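Local atomic coordinates of alpha,alpha-trehalose-phosphate synthase (UDP-forming) (Burkholderia multivorans, PDB entry 5UOF), a protein that belongs to glycosyltransferase family 20 and is built as a GT-B enzyme, with two Rossmann-like domains facing each other. Residues Y85-W95 with V138-F146. Residues are numbered along the deposited sequence; the frame is centred on the assembly and turned at random.
Sequences YYRGFSNATLW and VHDYHLLPF. With EDO (1,2-ethanediol), chain J.
Tyr141 turns its CG in between its own backbone N and carbonyl carbon (chi1 63°), laying its ring against helix 89-98, and His142 swings its CG beside the backbone N (chi1 -63°), which fits the imidazole between the end of helix 79-86 and the first turn of helix 89-98. They follow strand 135-139 of the N-terminal Rossmann-like domain of this GT-B fold, where the chain leaves the sheet through a short 3-10 segment. Asn91 joins the two rings. Asn91 OD1, at the edge of the phenol ring, accepts a hydrogen bond from Tyr141 OH at 2.8 Å; the donor lies in the carbonyl plane, with a C=O...O angle of 157°. Its ND2 sits at the imidazole edge, 3.4 Å from His142 CE1, and donates to Tyr86 O (2.7 Å), a bond that fixes which way round the amide lies. The imidazole packs between aromatic groups: Tyr141 CE2 lies over one face, and the edge of Tyr86 approaches the opposite face in a T-shaped pair. The Tyr85 ring runs nearly parallel to the imidazole but is slid aside, placing CE1 3.5 Å from His142 CB, while its OH, hydrogen-bonded to Asn17, rests 3.3 Å from Leu143 CG. His142 ND1 gives Tyr85 O only a weak, bent bond. A water lies within hydrogen-bonding distance of Tyr85 O, Ser90 OG and His142 O; Asn119 also binds His142 O. Further along helix 89-98, Leu94 CB and Trp95 CD1 approach the Tyr141 ring obliquely from the side away from His142, Trp95 CD1 coming within 3.8 Å of Tyr141 CZ. A 1,2-ethanediol, probably from the crystallisation liquor, lies over one face of the indole, its C2 3.5 Å from Trp95 CE2.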
loop_
_atom_site.group_PDB
_atom_site.type_symbol
_atom_site.label_atom_id
_atom_site.label_comp_id
_atom_site.label_asym_id
_atom_site.label_seq_id
_atom_site.Cartn_x
_atom_site.Cartn_y
_atom_site.Cartn_z
ATOM N N TYR A 85 -18.310 -11.811 -12.656
ATOM C CA TYR A 85 -17.593 -12.614 -11.677
ATOM C C TYR A 85 -16.083 -12.564 -11.900
ATOM O O TYR A 85 -15.328 -12.390 -10.944
ATOM C CB TYR A 85 -18.098 -14.061 -11.733
ATOM C CG TYR A 85 -17.618 -14.986 -10.624
ATOM C CD1 TYR A 85 -16.324 -15.511 -10.629
ATOM C CD2 TYR A 85 -18.477 -15.376 -9.600
ATOM C CE1 TYR A 85 -15.893 -16.386 -9.627
ATOM C CE2 TYR A 85 -18.057 -16.241 -8.596
ATOM C CZ TYR A 85 -16.771 -16.750 -8.617
ATOM O OH TYR A 85 -16.364 -17.621 -7.623
ATOM N N TYR A 86 -15.627 -12.705 -13.149
ATOM C CA TYR A 86 -14.202 -12.839 -13.444
ATOM C C TYR A 86 -13.565 -11.625 -14.114
ATOM O O TYR A 86 -12.332 -11.510 -14.091
ATOM C CB TYR A 86 -13.956 -14.058 -14.345
ATOM C CG TYR A 86 -14.177 -15.367 -13.634
ATOM C CD1 TYR A 86 -13.282 -15.807 -12.666
ATOM C CD2 TYR A 86 -15.280 -16.162 -13.929
ATOM C CE1 TYR A 86 -13.476 -17.009 -12.006
ATOM C CE2 TYR A 86 -15.488 -17.372 -13.275
ATOM C CZ TYR A 86 -14.578 -17.787 -12.316
ATOM O OH TYR A 86 -14.778 -18.976 -11.658
ATOM N N ARG A 87 -14.347 -10.742 -14.727
ATOM C CA ARG A 87 -13.810 -9.605 -15.476
ATOM C C ARG A 87 -14.426 -8.313 -14.981
ATOM O O ARG A 87 -14.833 -7.439 -15.754
ATOM C CB ARG A 87 -14.039 -9.777 -16.973
ATOM C CG ARG A 87 -13.404 -11.021 -17.553
ATOM C CD ARG A 87 -13.531 -11.069 -19.064
ATOM N NE ARG A 87 -12.766 -10.006 -19.709
ATOM C CZ ARG A 87 -13.305 -8.954 -20.319
ATOM N NH1 ARG A 87 -14.625 -8.822 -20.384
ATOM N NH2 ARG A 87 -12.522 -8.037 -20.871
ATOM N N GLY A 88 -14.528 -8.195 -13.659
ATOM C CA GLY A 88 -15.125 -7.017 -13.073
ATOM C C GLY A 88 -14.464 -6.630 -11.770
ATOM O O GLY A 88 -13.242 -6.546 -11.688
ATOM N N PHE A 89 -15.273 -6.458 -10.728
ATOM C CA PHE A 89 -14.798 -5.827 -9.498
ATOM C C PHE A 89 -13.729 -6.660 -8.791
ATOM O O PHE A 89 -12.746 -6.108 -8.281
ATOM C CB PHE A 89 -15.990 -5.579 -8.566
ATOM C CG PHE A 89 -15.603 -5.163 -7.173
ATOM C CD1 PHE A 89 -15.272 -3.838 -6.895
ATOM C CD2 PHE A 89 -15.578 -6.090 -6.143
ATOM C CE1 PHE A 89 -14.913 -3.458 -5.613
ATOM C CE2 PHE A 89 -15.233 -5.720 -4.853
ATOM C CZ PHE A 89 -14.886 -4.397 -4.584
ATOM N N SER A 90 -13.896 -7.988 -8.749
ATOM C CA SER A 90 -12.956 -8.845 -8.021
ATOM C C SER A 90 -11.545 -8.702 -8.571
ATOM O O SER A 90 -10.571 -8.590 -7.819
ATOM C CB SER A 90 -13.379 -10.314 -8.110
ATOM O OG SER A 90 -14.622 -10.554 -7.506
ATOM N N ASN A 91 -11.411 -8.736 -9.889
ATOM C CA ASN A 91 -10.071 -8.688 -10.461
ATOM C C ASN A 91 -9.619 -7.276 -10.811
ATOM O O ASN A 91 -8.409 -7.018 -10.850
ATOM C CB ASN A 91 -9.998 -9.594 -11.692
ATOM C CG ASN A 91 -9.945 -11.079 -11.315
ATOM O OD1 ASN A 91 -9.283 -11.463 -10.342
ATOM N ND2 ASN A 91 -10.648 -11.910 -12.071
ATOM N N ALA A 92 -10.550 -6.355 -11.045
ATOM C CA ALA A 92 -10.166 -4.980 -11.341
ATOM C C ALA A 92 -9.911 -4.151 -10.095
ATOM O O ALA A 92 -9.194 -3.153 -10.181
ATOM C CB ALA A 92 -11.243 -4.282 -12.188
ATOM N N THR A 93 -10.484 -4.525 -8.949
ATOM C CA THR A 93 -10.360 -3.719 -7.737
ATOM C C THR A 93 -9.808 -4.523 -6.569
ATOM O O THR A 93 -8.788 -4.142 -5.997
ATOM C CB THR A 93 -11.721 -3.105 -7.341
ATOM O OG1 THR A 93 -12.271 -2.379 -8.439
ATOM C CG2 THR A 93 -11.558 -2.151 -6.164
ATOM N N LEU A 94 -10.461 -5.624 -6.193
ATOM C CA LEU A 94 -10.046 -6.381 -5.014
ATOM C C LEU A 94 -8.645 -6.945 -5.181
ATOM O O LEU A 94 -7.747 -6.690 -4.369
ATOM C CB LEU A 94 -11.022 -7.528 -4.749
ATOM C CG LEU A 94 -12.348 -7.177 -4.103
ATOM C CD1 LEU A 94 -13.089 -8.445 -3.713
ATOM C CD2 LEU A 94 -12.101 -6.283 -2.899
ATOM N N TRP A 95 -8.445 -7.730 -6.236
ATOM C CA TRP A 95 -7.146 -8.376 -6.426
ATOM C C TRP A 95 -5.987 -7.387 -6.408
ATOM O O TRP A 95 -5.036 -7.611 -5.641
ATOM C CB TRP A 95 -7.150 -9.213 -7.713
ATOM C CG TRP A 95 -5.902 -10.039 -7.848
ATOM C CD1 TRP A 95 -5.728 -11.330 -7.442
ATOM C CD2 TRP A 95 -4.653 -9.618 -8.402
ATOM N NE1 TRP A 95 -4.443 -11.743 -7.716
ATOM C CE2 TRP A 95 -3.763 -10.710 -8.302
ATOM C CE3 TRP A 95 -4.198 -8.423 -8.970
ATOM C CZ2 TRP A 95 -2.448 -10.643 -8.755
ATOM C CZ3 TRP A 95 -2.889 -8.357 -9.418
ATOM C CH2 TRP A 95 -2.032 -9.468 -9.309
ATOM N N VAL A 138 -16.406 -21.624 2.097
ATOM C CA VAL A 138 -16.311 -20.757 0.921
ATOM C C VAL A 138 -14.859 -20.350 0.701
ATOM O O VAL A 138 -14.163 -19.960 1.648
ATOM C CB VAL A 138 -17.201 -19.513 1.100
ATOM C CG1 VAL A 138 -17.131 -18.613 -0.136
ATOM C CG2 VAL A 138 -18.642 -19.930 1.408
ATOM N N HIS A 139 -14.408 -20.384 -0.554
ATOM C CA HIS A 139 -13.003 -20.147 -0.877
ATOM C C HIS A 139 -12.800 -18.899 -1.717
ATOM O O HIS A 139 -13.311 -18.802 -2.837
ATOM C CB HIS A 139 -12.404 -21.362 -1.576
ATOM C CG HIS A 139 -12.192 -22.497 -0.640
ATOM N ND1 HIS A 139 -10.987 -22.708 0.000
ATOM C CD2 HIS A 139 -13.055 -23.413 -0.145
ATOM C CE1 HIS A 139 -11.108 -23.741 0.815
ATOM N NE2 HIS A 139 -12.354 -24.182 0.748
ATOM N N ASP A 140 -12.050 -17.952 -1.149
ATOM C CA ASP A 140 -11.327 -16.882 -1.831
ATOM C C ASP A 140 -12.175 -15.687 -2.259
ATOM O O ASP A 140 -13.402 -15.669 -2.104
ATOM C CB ASP A 140 -10.567 -17.428 -3.038
ATOM C CG ASP A 140 -9.194 -16.776 -3.197
ATOM O OD1 ASP A 140 -8.790 -16.005 -2.286
ATOM O OD2 ASP A 140 -8.521 -17.011 -4.224
ATOM N N TYR A 141 -11.492 -14.683 -2.814
ATOM C CA TYR A 141 -12.013 -13.323 -2.851
ATOM C C TYR A 141 -13.174 -13.132 -3.827
ATOM O O TYR A 141 -13.940 -12.175 -3.656
ATOM C CB TYR A 141 -10.863 -12.352 -3.172
ATOM C CG TYR A 141 -10.222 -12.569 -4.523
ATOM C CD1 TYR A 141 -9.257 -13.559 -4.715
ATOM C CD2 TYR A 141 -10.599 -11.797 -5.616
ATOM C CE1 TYR A 141 -8.694 -13.764 -5.960
ATOM C CE2 TYR A 141 -10.036 -11.987 -6.858
ATOM C CZ TYR A 141 -9.085 -12.974 -7.025
ATOM O OH TYR A 141 -8.534 -13.165 -8.272
ATOM N N HIS A 142 -13.315 -13.983 -4.852
ATOM C CA HIS A 142 -14.453 -13.834 -5.759
ATOM C C HIS A 142 -15.769 -14.090 -5.050
ATOM O O HIS A 142 -16.822 -13.655 -5.536
ATOM C CB HIS A 142 -14.360 -14.804 -6.947
ATOM C CG HIS A 142 -13.169 -14.594 -7.838
ATOM N ND1 HIS A 142 -13.081 -13.546 -8.729
ATOM C CD2 HIS A 142 -12.042 -15.323 -8.005
ATOM C CE1 HIS A 142 -11.941 -13.626 -9.392
ATOM N NE2 HIS A 142 -11.292 -14.696 -8.970
ATOM N N LEU A 143 -15.730 -14.812 -3.926
ATOM C CA LEU A 143 -16.929 -15.248 -3.217
ATOM C C LEU A 143 -17.017 -14.632 -1.829
ATOM O O LEU A 143 -17.730 -15.144 -0.970
ATOM C CB LEU A 143 -16.954 -16.774 -3.113
ATOM C CG LEU A 143 -17.153 -17.533 -4.416
ATOM C CD1 LEU A 143 -16.721 -18.992 -4.273
ATOM C CD2 LEU A 143 -18.606 -17.417 -4.846
ATOM N N LEU A 144 -16.268 -13.564 -1.580
ATOM C CA LEU A 144 -16.322 -12.915 -0.272
ATOM C C LEU A 144 -17.739 -12.605 0.225
ATOM O O LEU A 144 -18.029 -12.898 1.397
ATOM C CB LEU A 144 -15.426 -11.671 -0.335
ATOM C CG LEU A 144 -15.091 -11.015 0.993
ATOM C CD1 LEU A 144 -13.720 -10.407 0.891
ATOM C CD2 LEU A 144 -16.134 -9.954 1.299
ATOM N N PRO A 145 -18.661 -12.053 -0.572
ATOM C CA PRO A 145 -20.004 -11.755 -0.051
ATOM C C PRO A 145 -20.917 -12.967 0.095
ATOM O O PRO A 145 -22.101 -12.794 0.408
ATOM C CB PRO A 145 -20.581 -10.782 -1.098
ATOM C CG PRO A 145 -19.451 -10.415 -2.008
ATOM C CD PRO A 145 -18.503 -11.566 -1.952
ATOM N N PHE A 146 -20.410 -14.186 -0.093
ATOM C CA PHE A 146 -21.296 -15.342 -0.242
ATOM C C PHE A 146 -22.055 -15.650 1.050
ATOM O O PHE A 146 -23.263 -15.916 1.013
ATOM C CB PHE A 146 -20.483 -16.554 -0.703
ATOM C CG PHE A 146 -21.325 -17.678 -1.266
ATOM C CD1 PHE A 146 -21.744 -17.658 -2.591
ATOM C CD2 PHE A 146 -21.660 -18.766 -0.479
ATOM C CE1 PHE A 146 -22.499 -18.701 -3.116
ATOM C CE2 PHE A 146 -22.407 -19.810 -0.997
ATOM C CZ PHE A 146 -22.825 -19.777 -2.316
HETATM C C1 EDO J . -5.976 -11.780 -11.604
HETATM O O1 EDO J . -6.649 -10.592 -12.033
HETATM C C2 EDO J . -4.478 -11.521 -11.636
HETATM O O2 EDO J . -4.104 -11.068 -12.941
HETATM O O HOH W 1 -16.410 -12.253 -8.370
#